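Local atomic coordinates of 2-methyl-3-hydroxypyridine-5-carboxylic acid oxygenase (Mesorhizobium loti, PDB entry 3ALJ), a protein that probably uses its bound FAD to add oxygen to 2-methyl-3-hydroxypyridine-5-carboxylic acid and open the pyridine ring, a step in vitamin B6 breakdown. Residues T11-L24 with L30-K42. Numbering follows the deposited sequence.
With FAD (flavin-adenine dinucleotide), chain B.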
ATOM      1  N   THR A  11     -12.769  -1.143  29.959  1.00 31.03           N
ATOM      2  CA  THR A  11     -12.677  -1.114  28.426  1.00 27.60           C
ATOM      3  C   THR A  11     -11.897   0.122  27.932  1.00 24.25           C
ATOM      4  O   THR A  11     -12.350   1.239  28.075  1.00 25.58           O
ATOM      5  CB  THR A  11     -14.036  -0.981  27.679  1.00 29.52           C
ATOM      6  OG1 THR A  11     -14.920  -2.026  28.091  1.00 31.02           O
ATOM      7  CG2 THR A  11     -13.824  -1.231  26.176  1.00 26.11           C
ATOM      8  N   ARG A  12     -10.768  -0.159  27.312  1.00 19.81           N
ATOM      9  CA  ARG A  12      -9.852   0.786  26.715  0.50 16.98           C
ATOM     10  C   ARG A  12     -10.500   1.404  25.438  1.00 16.21           C
ATOM     11  O   ARG A  12     -11.157   0.732  24.696  1.00 16.24           O
ATOM     12  CB  ARG A  12      -8.658  -0.070  26.322  0.50 15.13           C
ATOM     13  CG  ARG A  12      -8.021  -0.879  27.463  0.50 16.84           C
ATOM     14  CD  ARG A  12      -6.907  -1.740  26.800  0.50 12.60           C
ATOM     15  NE  ARG A  12      -7.369  -2.981  26.159  0.50 17.20           N
ATOM     16  CZ  ARG A  12      -6.526  -3.892  25.635  0.50  8.82           C
ATOM     17  NH1 ARG A  12      -6.998  -4.983  25.110  0.50 13.99           N
ATOM     18  NH2 ARG A  12      -5.240  -3.681  25.708  0.50 12.06           N
ATOM     19  N   ARG A  13     -10.299   2.702  25.242  1.00 14.34           N
ATOM     20  CA  ARG A  13     -10.837   3.372  24.087  1.00 14.83           C
ATOM     21  C   ARG A  13      -9.704   3.850  23.109  1.00 11.35           C
ATOM     22  O   ARG A  13      -8.729   4.392  23.567  1.00 11.66           O
ATOM     23  CB  ARG A  13     -11.619   4.604  24.567  1.00 14.88           C
ATOM     24  CG  ARG A  13     -12.449   5.155  23.342  1.00 16.69           C
ATOM     25  CD  ARG A  13     -13.364   6.270  23.514  1.00 19.68           C
ATOM     26  NE  ARG A  13     -14.384   5.794  24.410  1.00 22.76           N
ATOM     27  CZ  ARG A  13     -15.277   6.634  24.899  1.00 26.15           C
ATOM     28  NH1 ARG A  13     -16.178   6.182  25.811  1.00 25.73           N
ATOM     29  NH2 ARG A  13     -15.258   7.906  24.511  1.00 26.40           N
ATOM     30  N   ALA A  14      -9.930   3.555  21.823  1.00 12.03           N
ATOM     31  CA  ALA A  14      -8.972   4.062  20.801  1.00 11.43           C
ATOM     32  C   ALA A  14      -9.782   4.923  19.829  1.00 10.20           C
ATOM     33  O   ALA A  14     -10.870   4.595  19.415  1.00 10.27           O
ATOM     34  CB  ALA A  14      -8.406   2.848  20.098  1.00 11.13           C
ATOM     35  N   GLU A  15      -9.084   5.999  19.431  1.00  9.80           N
ATOM     36  CA  GLU A  15      -9.639   6.869  18.319  1.00  8.07           C
ATOM     37  C   GLU A  15      -8.570   6.786  17.204  1.00  9.35           C
ATOM     38  O   GLU A  15      -7.392   7.074  17.410  1.00  9.94           O
ATOM     39  CB  GLU A  15      -9.777   8.338  18.835  1.00 10.57           C
ATOM     40  CG  GLU A  15     -10.875   8.479  19.889  1.00 10.37           C
ATOM     41  CD  GLU A  15     -12.242   8.493  19.301  1.00 12.57           C
ATOM     42  OE1 GLU A  15     -12.384   8.393  18.066  1.00 11.62           O
ATOM     43  OE2 GLU A  15     -13.210   8.603  20.052  1.00 13.99           O
ATOM     44  N   VAL A  16      -9.034   6.390  16.009  1.00  9.56           N
ATOM     45  CA  VAL A  16      -8.175   6.179  14.857  1.00  8.01           C
ATOM     46  C   VAL A  16      -8.509   7.244  13.852  1.00  7.61           C
ATOM     47  O   VAL A  16      -9.730   7.438  13.487  1.00  9.47           O
ATOM     48  CB  VAL A  16      -8.437   4.789  14.282  1.00  8.46           C
ATOM     49  CG1 VAL A  16      -7.594   4.572  12.999  1.00  8.91           C
ATOM     50  CG2 VAL A  16      -8.189   3.692  15.287  1.00  9.94           C
ATOM     51  N   ALA A  17      -7.524   8.008  13.417  1.00  7.87           N
ATOM     52  CA  ALA A  17      -7.684   8.946  12.305  1.00  8.14           C
ATOM     53  C   ALA A  17      -7.209   8.302  11.007  1.00  7.71           C
ATOM     54  O   ALA A  17      -5.998   8.009  10.873  1.00  9.01           O
ATOM     55  CB  ALA A  17      -6.754  10.169  12.678  1.00 10.12           C
ATOM     56  N   GLY A  18      -8.143   8.241  10.044  1.00  8.91           N
ATOM     57  CA  GLY A  18      -7.819   7.724   8.676  1.00  7.45           C
ATOM     58  C   GLY A  18      -8.423   6.384   8.440  1.00  9.22           C
ATOM     59  O   GLY A  18      -8.269   5.443   9.223  1.00 10.28           O
ATOM     60  N   GLY A  19      -9.106   6.287   7.336  1.00  9.58           N
ATOM     61  CA  GLY A  19      -9.768   4.996   6.919  1.00  9.72           C
ATOM     62  C   GLY A  19      -9.133   4.338   5.753  1.00  8.15           C
ATOM     63  O   GLY A  19      -9.813   3.757   4.934  1.00  9.10           O
ATOM     64  N   GLY A  20      -7.824   4.467   5.662  1.00  8.62           N
ATOM     65  CA  GLY A  20      -7.069   3.646   4.685  1.00  8.01           C
ATOM     66  C   GLY A  20      -6.652   2.315   5.224  1.00  7.24           C
ATOM     67  O   GLY A  20      -7.215   1.790   6.203  1.00  7.74           O
ATOM     68  N   PHE A  21      -5.687   1.696   4.546  1.00  7.80           N
ATOM     69  CA  PHE A  21      -5.334   0.307   4.977  1.00  8.76           C
ATOM     70  C   PHE A  21      -4.738   0.283   6.370  1.00 10.61           C
ATOM     71  O   PHE A  21      -4.991  -0.610   7.150  1.00  9.45           O
ATOM     72  CB  PHE A  21      -4.366  -0.315   3.938  1.00  8.81           C
ATOM     73  CG  PHE A  21      -4.849  -0.236   2.548  1.00  8.84           C
ATOM     74  CD1 PHE A  21      -6.027  -0.808   2.181  1.00  9.85           C
ATOM     75  CD2 PHE A  21      -4.147   0.463   1.589  1.00 15.72           C
ATOM     76  CE1 PHE A  21      -6.563  -0.694   0.890  1.00 11.11           C
ATOM     77  CE2 PHE A  21      -4.681   0.526   0.214  1.00 17.90           C
ATOM     78  CZ  PHE A  21      -5.826  -0.116  -0.101  1.00 11.98           C
ATOM     79  N   ALA A  22      -3.955   1.294   6.752  1.00  7.37           N
ATOM     80  CA  ALA A  22      -3.407   1.303   8.092  1.00  8.33           C
ATOM     81  C   ALA A  22      -4.437   1.487   9.203  1.00  8.99           C
ATOM     82  O   ALA A  22      -4.500   0.747  10.182  1.00  8.64           O
ATOM     83  CB  ALA A  22      -2.338   2.402   8.203  1.00 10.19           C
ATOM     84  N   GLY A  23      -5.371   2.450   8.933  1.00  6.87           N
ATOM     85  CA  GLY A  23      -6.373   2.704   9.973  1.00  8.25           C
ATOM     86  C   GLY A  23      -7.406   1.623  10.149  1.00  7.51           C
ATOM     87  O   GLY A  23      -7.769   1.286  11.287  1.00  9.22           O
ATOM     88  N   LEU A  24      -7.789   1.066   9.012  1.00  8.08           N
ATOM     89  CA  LEU A  24      -8.748  -0.051   9.095  1.00  8.41           C
ATOM     90  C   LEU A  24      -8.095  -1.290   9.728  1.00  8.28           C
ATOM     91  O   LEU A  24      -8.765  -1.994  10.494  1.00 10.30           O
ATOM     92  CB  LEU A  24      -9.264  -0.389   7.700  1.00  8.62           C
ATOM     93  CG  LEU A  24     -10.228   0.643   7.079  1.00  9.91           C
ATOM     94  CD1 LEU A  24     -10.419   0.354   5.560  1.00 10.40           C
ATOM     95  CD2 LEU A  24     -11.566   0.556   7.781  1.00 12.38           C
ATOM     96  N   LEU A  30      -7.585  -3.888  16.929  1.00 10.61           N
ATOM     97  CA  LEU A  30      -7.851  -3.394  18.295  1.00 10.19           C
ATOM     98  C   LEU A  30      -9.214  -3.878  18.666  1.00 10.52           C
ATOM     99  O   LEU A  30      -9.396  -4.362  19.822  1.00 11.05           O
ATOM    100  CB  LEU A  30      -7.723  -1.831  18.329  1.00 10.49           C
ATOM    101  CG  LEU A  30      -6.322  -1.367  18.148  1.00 10.80           C
ATOM    102  CD1 LEU A  30      -6.414   0.192  17.818  1.00 11.02           C
ATOM    103  CD2 LEU A  30      -5.440  -1.618  19.353  1.00 12.14           C
ATOM    104  N   LYS A  31     -10.219  -3.799  17.774  1.00 11.13           N
ATOM    105  CA  LYS A  31     -11.608  -4.242  18.135  1.00 11.95           C
ATOM    106  C   LYS A  31     -11.600  -5.764  18.471  1.00 12.70           C
ATOM    107  O   LYS A  31     -12.294  -6.183  19.422  1.00 12.06           O
ATOM    108  CB  LYS A  31     -12.597  -3.903  16.994  1.00 10.79           C
ATOM    109  CG  LYS A  31     -14.100  -4.138  17.297  1.00 13.27           C
ATOM    110  CD  LYS A  31     -14.585  -3.043  18.326  1.00 12.87           C
ATOM    111  CE  LYS A  31     -16.066  -3.454  18.448  1.00 17.30           C
ATOM    112  NZ  LYS A  31     -16.708  -2.569  19.468  1.00 25.89           N
ATOM    113  N   GLN A  32     -10.783  -6.541  17.772  1.00 12.06           N
ATOM    114  CA  GLN A  32     -10.765  -8.014  18.077  1.00 13.19           C
ATOM    115  C   GLN A  32     -10.167  -8.240  19.424  1.00 12.75           C
ATOM    116  O   GLN A  32     -10.564  -9.236  20.067  1.00 13.44           O
ATOM    117  CB  GLN A  32      -9.889  -8.736  17.009  1.00 12.62           C
ATOM    118  CG  GLN A  32     -10.552  -8.871  15.676  1.00 12.31           C
ATOM    119  CD  GLN A  32      -9.715  -9.626  14.633  1.00 11.48           C
ATOM    120  OE1 GLN A  32     -10.297 -10.200  13.700  1.00 14.16           O
ATOM    121  NE2 GLN A  32      -8.378  -9.659  14.809  1.00 11.11           N
ATOM    122  N   ASN A  33      -9.305  -7.378  19.905  1.00 11.94           N
ATOM    123  CA  ASN A  33      -8.756  -7.495  21.244  1.00 12.38           C
ATOM    124  C   ASN A  33      -9.619  -6.830  22.342  1.00 12.95           C
ATOM    125  O   ASN A  33      -9.137  -6.728  23.497  1.00 15.46           O
ATOM    126  CB  ASN A  33      -7.375  -6.853  21.230  1.00 14.33           C
ATOM    127  CG  ASN A  33      -6.334  -7.732  20.487  1.00 15.55           C
ATOM    128  OD1 ASN A  33      -5.153  -7.306  20.220  1.00 16.65           O
ATOM    129  ND2 ASN A  33      -6.704  -8.993  20.292  1.00 17.25           N
ATOM    130  N   GLY A  34     -10.799  -6.366  21.999  1.00 12.27           N
ATOM    131  CA  GLY A  34     -11.732  -5.855  23.056  1.00 12.83           C
ATOM    132  C   GLY A  34     -11.635  -4.341  23.251  1.00 15.37           C
ATOM    133  O   GLY A  34     -12.344  -3.804  24.100  1.00 16.22           O
ATOM    134  N   TRP A  35     -10.868  -3.615  22.428  1.00 11.76           N
ATOM    135  CA  TRP A  35     -10.919  -2.122  22.494  1.00 12.18           C
ATOM    136  C   TRP A  35     -12.266  -1.628  22.002  1.00 11.76           C
ATOM    137  O   TRP A  35     -12.889  -2.142  21.087  1.00 14.53           O
ATOM    138  CB  TRP A  35      -9.808  -1.516  21.627  1.00 10.36           C
ATOM    139  CG  TRP A  35      -8.450  -1.695  22.133  1.00 11.50           C
ATOM    140  CD1 TRP A  35      -7.601  -2.829  22.097  1.00 13.14           C
ATOM    141  CD2 TRP A  35      -7.686  -0.666  22.733  1.00  8.49           C
ATOM    142  NE1 TRP A  35      -6.438  -2.543  22.650  1.00 11.55           N
ATOM    143  CE2 TRP A  35      -6.412  -1.206  23.066  1.00  9.99           C
ATOM    144  CE3 TRP A  35      -7.927   0.699  23.018  1.00 10.15           C
ATOM    145  CZ2 TRP A  35      -5.341  -0.463  23.656  1.00 12.58           C
ATOM    146  CZ3 TRP A  35      -6.861   1.408  23.630  1.00 10.15           C
ATOM    147  CH2 TRP A  35      -5.612   0.842  23.962  1.00 12.11           C
ATOM    148  N   ASP A  36     -12.643  -0.471  22.627  1.00 12.81           N
ATOM    149  CA  ASP A  36     -13.721   0.304  22.092  1.00 13.31           C
ATOM    150  C   ASP A  36     -13.073   1.223  21.022  1.00 13.88           C
ATOM    151  O   ASP A  36     -12.435   2.174  21.446  1.00 14.67           O
ATOM    152  CB  ASP A  36     -14.417   1.118  23.220  1.00 13.33           C
ATOM    153  CG  ASP A  36     -15.549   2.029  22.653  1.00 15.18           C
ATOM    154  OD1 ASP A  36     -15.851   2.057  21.442  1.00 16.60           O
ATOM    155  OD2 ASP A  36     -16.321   2.613  23.517  1.00 20.79           O
ATOM    156  N   VAL A  37     -13.273   0.954  19.754  1.00 11.24           N
ATOM    157  CA  VAL A  37     -12.594   1.704  18.689  1.00 12.12           C
ATOM    158  C   VAL A  37     -13.518   2.483  17.824  1.00 12.71           C
ATOM    159  O   VAL A  37     -14.539   1.972  17.303  1.00 13.54           O
ATOM    160  CB  VAL A  37     -12.007   0.676  17.626  1.00 16.34           C
ATOM    161  CG1 VAL A  37     -11.087   1.468  16.640  1.00 16.12           C
ATOM    162  CG2 VAL A  37     -11.308  -0.364  18.209  1.00 16.58           C
ATOM    163  N   ARG A  38     -13.157   3.767  17.613  1.00 11.58           N
ATOM    164  CA  ARG A  38     -13.906   4.577  16.697  1.00 12.47           C
ATOM    165  C   ARG A  38     -12.928   5.071  15.619  1.00 10.07           C
ATOM    166  O   ARG A  38     -11.720   5.357  15.969  1.00 11.16           O
ATOM    167  CB  ARG A  38     -14.454   5.818  17.438  1.00 11.98           C
ATOM    168  CG  ARG A  38     -15.456   5.351  18.590  1.00 14.89           C
ATOM    169  CD  ARG A  38     -14.727   5.429  19.916  1.00 15.74           C
ATOM    170  NE  ARG A  38     -15.563   4.922  21.040  1.00 15.24           N
ATOM    171  CZ  ARG A  38     -16.503   5.669  21.633  1.00 18.56           C
ATOM    172  NH1 ARG A  38     -17.138   5.129  22.662  1.00 17.20           N
ATOM    173  NH2 ARG A  38     -16.754   6.956  21.253  1.00 21.29           N
ATOM    174  N   LEU A  39     -13.349   5.091  14.378  1.00  9.46           N
ATOM    175  CA  LEU A  39     -12.462   5.511  13.236  1.00  9.22           C
ATOM    176  C   LEU A  39     -13.058   6.672  12.531  1.00 10.07           C
ATOM    177  O   LEU A  39     -14.306   6.702  12.280  1.00 10.80           O
ATOM    178  CB  LEU A  39     -12.311   4.282  12.293  1.00  9.96           C
ATOM    179  CG  LEU A  39     -11.435   4.591  11.055  1.00 10.61           C
ATOM    180  CD1 LEU A  39     -10.566   3.320  10.709  1.00 12.66           C
ATOM    181  CD2 LEU A  39     -12.172   5.022   9.851  1.00 12.92           C
ATOM    182  N   HIS A  40     -12.213   7.633  12.183  1.00  9.00           N
ATOM    183  CA  HIS A  40     -12.613   8.870  11.549  1.00  8.17           C
ATOM    184  C   HIS A  40     -11.989   9.007  10.159  1.00  8.04           C
ATOM    185  O   HIS A  40     -10.729   9.144  10.082  1.00  9.73           O
ATOM    186  CB  HIS A  40     -12.224  10.027  12.441  1.00  8.20           C
ATOM    187  CG  HIS A  40     -12.825   9.932  13.811  1.00  9.05           C
ATOM    188  ND1 HIS A  40     -14.104  10.417  14.113  1.00 10.12           N
ATOM    189  CD2 HIS A  40     -12.396   9.239  14.910  1.00 10.06           C
ATOM    190  CE1 HIS A  40     -14.396  10.058  15.377  1.00 10.82           C
ATOM    191  NE2 HIS A  40     -13.362   9.388  15.896  1.00 11.11           N
ATOM    192  N   GLU A  41     -12.802   8.982   9.124  1.00  9.91           N
ATOM    193  CA  GLU A  41     -12.306   9.218   7.759  1.00  8.05           C
ATOM    194  C   GLU A  41     -12.709  10.635   7.292  1.00  9.83           C
ATOM    195  O   GLU A  41     -13.933  10.915   7.328  1.00 10.33           O
ATOM    196  CB  GLU A  41     -12.910   8.107   6.814  1.00  9.91           C
ATOM    197  CG  GLU A  41     -12.741   8.406   5.345  1.00 10.15           C
ATOM    198  CD  GLU A  41     -11.298   8.665   4.949  1.00 10.13           C
ATOM    199  OE1 GLU A  41     -10.972   9.642   4.239  1.00 11.49           O
ATOM    200  OE2 GLU A  41     -10.426   7.800   5.305  1.00 10.01           O
ATOM    201  N   LYS A  42     -11.750  11.391   6.823  1.00  9.21           N
ATOM    202  CA  LYS A  42     -12.033  12.766   6.347  1.00 10.31           C
ATOM    203  C   LYS A  42     -12.935  12.825   5.160  1.00 11.27           C
ATOM    204  O   LYS A  42     -13.819  13.712   5.040  1.00 13.47           O
ATOM    205  CB  LYS A  42     -10.679  13.462   6.116  1.00 12.08           C
ATOM    206  CG  LYS A  42     -10.795  14.784   5.292  1.00 13.54           C
ATOM    207  CD  LYS A  42      -9.335  15.371   5.068  1.00 14.67           C
ATOM    208  CE  LYS A  42      -8.479  14.455   4.242  1.00 16.30           C
ATOM    209  NZ  LYS A  42      -7.215  15.227   3.826  1.00 15.85           N
TER
HETATM  210  PA  FAD B 380      -3.742   6.100   2.949  1.00 10.38           P
HETATM  211  O1A FAD B 380      -4.015   4.873   2.137  1.00 15.26           O
HETATM  212  O2A FAD B 380      -3.309   7.286   2.308  1.00 12.17           O
HETATM  213  O5B FAD B 380      -5.076   6.381   3.766  1.00  9.44           O
HETATM  214  C5B FAD B 380      -5.187   7.542   4.654  1.00  8.28           C
HETATM  215  C4B FAD B 380      -6.688   7.716   4.755  1.00  8.40           C
HETATM  216  O4B FAD B 380      -6.785   8.821   5.718  1.00 10.53           O
HETATM  217  C3B FAD B 380      -7.360   8.212   3.528  1.00  9.09           C
HETATM  218  O3B FAD B 380      -8.597   7.509   3.290  1.00 10.15           O
HETATM  219  C2B FAD B 380      -7.525   9.752   3.790  1.00  8.38           C
HETATM  220  O2B FAD B 380      -8.662  10.326   3.123  1.00 10.44           O
HETATM  221  C1B FAD B 380      -7.788   9.818   5.259  1.00 10.97           C
HETATM  222  N9A FAD B 380      -7.309  11.004   5.893  1.00  7.95           N
HETATM  223  C8A FAD B 380      -6.259  11.826   5.550  1.00  9.44           C
HETATM  224  N7A FAD B 380      -6.083  12.801   6.454  1.00  8.88           N
HETATM  225  C5A FAD B 380      -7.065  12.609   7.414  1.00  7.74           C
HETATM  226  C6A FAD B 380      -7.326  13.240   8.628  1.00  8.54           C
HETATM  227  N6A FAD B 380      -6.587  14.330   9.025  1.00 11.67           N
HETATM  228  N1A FAD B 380      -8.346  12.760   9.343  1.00  8.90           N
HETATM  229  C2A FAD B 380      -9.102  11.731   8.946  1.00 10.88           C
HETATM  230  N3A FAD B 380      -8.878  11.040   7.790  1.00  8.54           N
HETATM  231  C4A FAD B 380      -7.823  11.495   7.060  1.00  7.54           C
HETATM  232  N1  FAD B 380       1.751  -0.618  -1.335  1.00  8.22           N
HETATM  233  C2  FAD B 380       1.685  -1.937  -1.374  1.00  7.88           C
HETATM  234  O2  FAD B 380       1.660  -2.646  -0.355  1.00  8.74           O
HETATM  235  N3  FAD B 380       1.658  -2.595  -2.604  1.00  7.26           N
HETATM  236  C4  FAD B 380       1.656  -1.892  -3.810  1.00  7.47           C
HETATM  237  O4  FAD B 380       1.472  -2.540  -4.907  1.00  7.57           O
HETATM  238  C4X FAD B 380       1.745  -0.513  -3.734  1.00  8.26           C
HETATM  239  N5  FAD B 380       1.865   0.253  -4.944  1.00  8.98           N
HETATM  240  C5X FAD B 380       2.023   1.624  -4.857  1.00  7.90           C
HETATM  241  C6  FAD B 380       2.249   2.393  -6.012  1.00  8.79           C
HETATM  242  C7  FAD B 380       2.340   3.759  -5.935  1.00  9.72           C
HETATM  243  C7M FAD B 380       2.572   4.578  -7.237  1.00 12.08           C
HETATM  244  C8  FAD B 380       2.286   4.397  -4.714  1.00  9.53           C
HETATM  245  C8M FAD B 380       2.424   5.931  -4.581  1.00 10.79           C
HETATM  246  C9  FAD B 380       2.068   3.644  -3.552  1.00  9.82           C
HETATM  247  C9A FAD B 380       1.979   2.231  -3.608  1.00  8.56           C
HETATM  248  N10 FAD B 380       1.796   1.416  -2.406  1.00  7.47           N
HETATM  249  C10 FAD B 380       1.733   0.076  -2.495  1.00  6.57           C
HETATM  250  C1' FAD B 380       1.777   2.117  -1.035  1.00  7.84           C
HETATM  251  C2' FAD B 380       0.333   2.257  -0.569  1.00  6.49           C
HETATM  252  O2' FAD B 380      -0.420   2.976  -1.568  1.00  8.06           O
HETATM  253  C3' FAD B 380       0.293   3.122   0.704  1.00  7.89           C
HETATM  254  O3' FAD B 380       1.517   2.816   1.474  1.00  7.45           O
HETATM  255  C4' FAD B 380      -0.834   2.828   1.605  1.00  7.60           C
HETATM  256  O4' FAD B 380      -2.051   3.165   0.880  1.00 11.17           O
HETATM  257  C5' FAD B 380      -0.812   3.684   2.828  1.00  8.62           C
HETATM  258  O5' FAD B 380      -1.944   3.363   3.630  1.00  7.55           O
HETATM  259  P   FAD B 380      -2.301   4.367   4.797  1.00  8.20           P
HETATM  260  O1P FAD B 380      -3.526   3.828   5.403  1.00  8.91           O
HETATM  261  O2P FAD B 380      -1.121   4.663   5.670  1.00  9.09           O
HETATM  262  O3P FAD B 380      -2.606   5.767   4.047  1.00  8.10           O
HETATM  263  O   HOH W   1     -14.833   3.418  25.896  1.00 30.83           O
HETATM  264  O   HOH W   2     -15.716   8.644  19.222  1.00 16.73           O
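R13-A17 and D36-H40 run side by side as parallel strands, their axes 4.7 Å apart, hydrogen-bonded from R12 O to D36 N down to H40 O and G18 N; helix 21-32 makes the crossover connection of a Rossmann-type beta-alpha-beta unit. At the N-terminal end the R12 guanidinium, in one of two conformers, lies over W35, CZ 3.3 Å from NE1 with the planes 25° apart, and is also salt-bridged to E316. R12 CB sits on the same face of the indole, while L30 CD2 covers the opposite one. An alanine in place of W35 would probably strip R12 of its platform and open a gap between R12 and L30. On the face bearing R13, E15 and H40, the guanidiniums of R13 and R38 stack nearly parallel, centres 3.6 Å apart. D36 probably eases their like charges: R38 grips it side-on, NH1 to OD2 at 2.8 Å, and water 1 links D36 OD2 to R13 NE. Further along, H40 NE2 points in its ring plane at the syn side of E15 OE1 (2.6 Å), while ND1 is hydrogen-bonded to S128 OG. With CG anti to its backbone N (chi1 167°) and a bend at chi2, E41 hydrogen-bonds through OE2 to G19 N (2.9 Å) and FAD O3B (2.7 Å); OE1 takes O2B. One carboxylate thus ties the glycine-rich turn to the adenosine ribose, as in other Rossmann-type FAD sites.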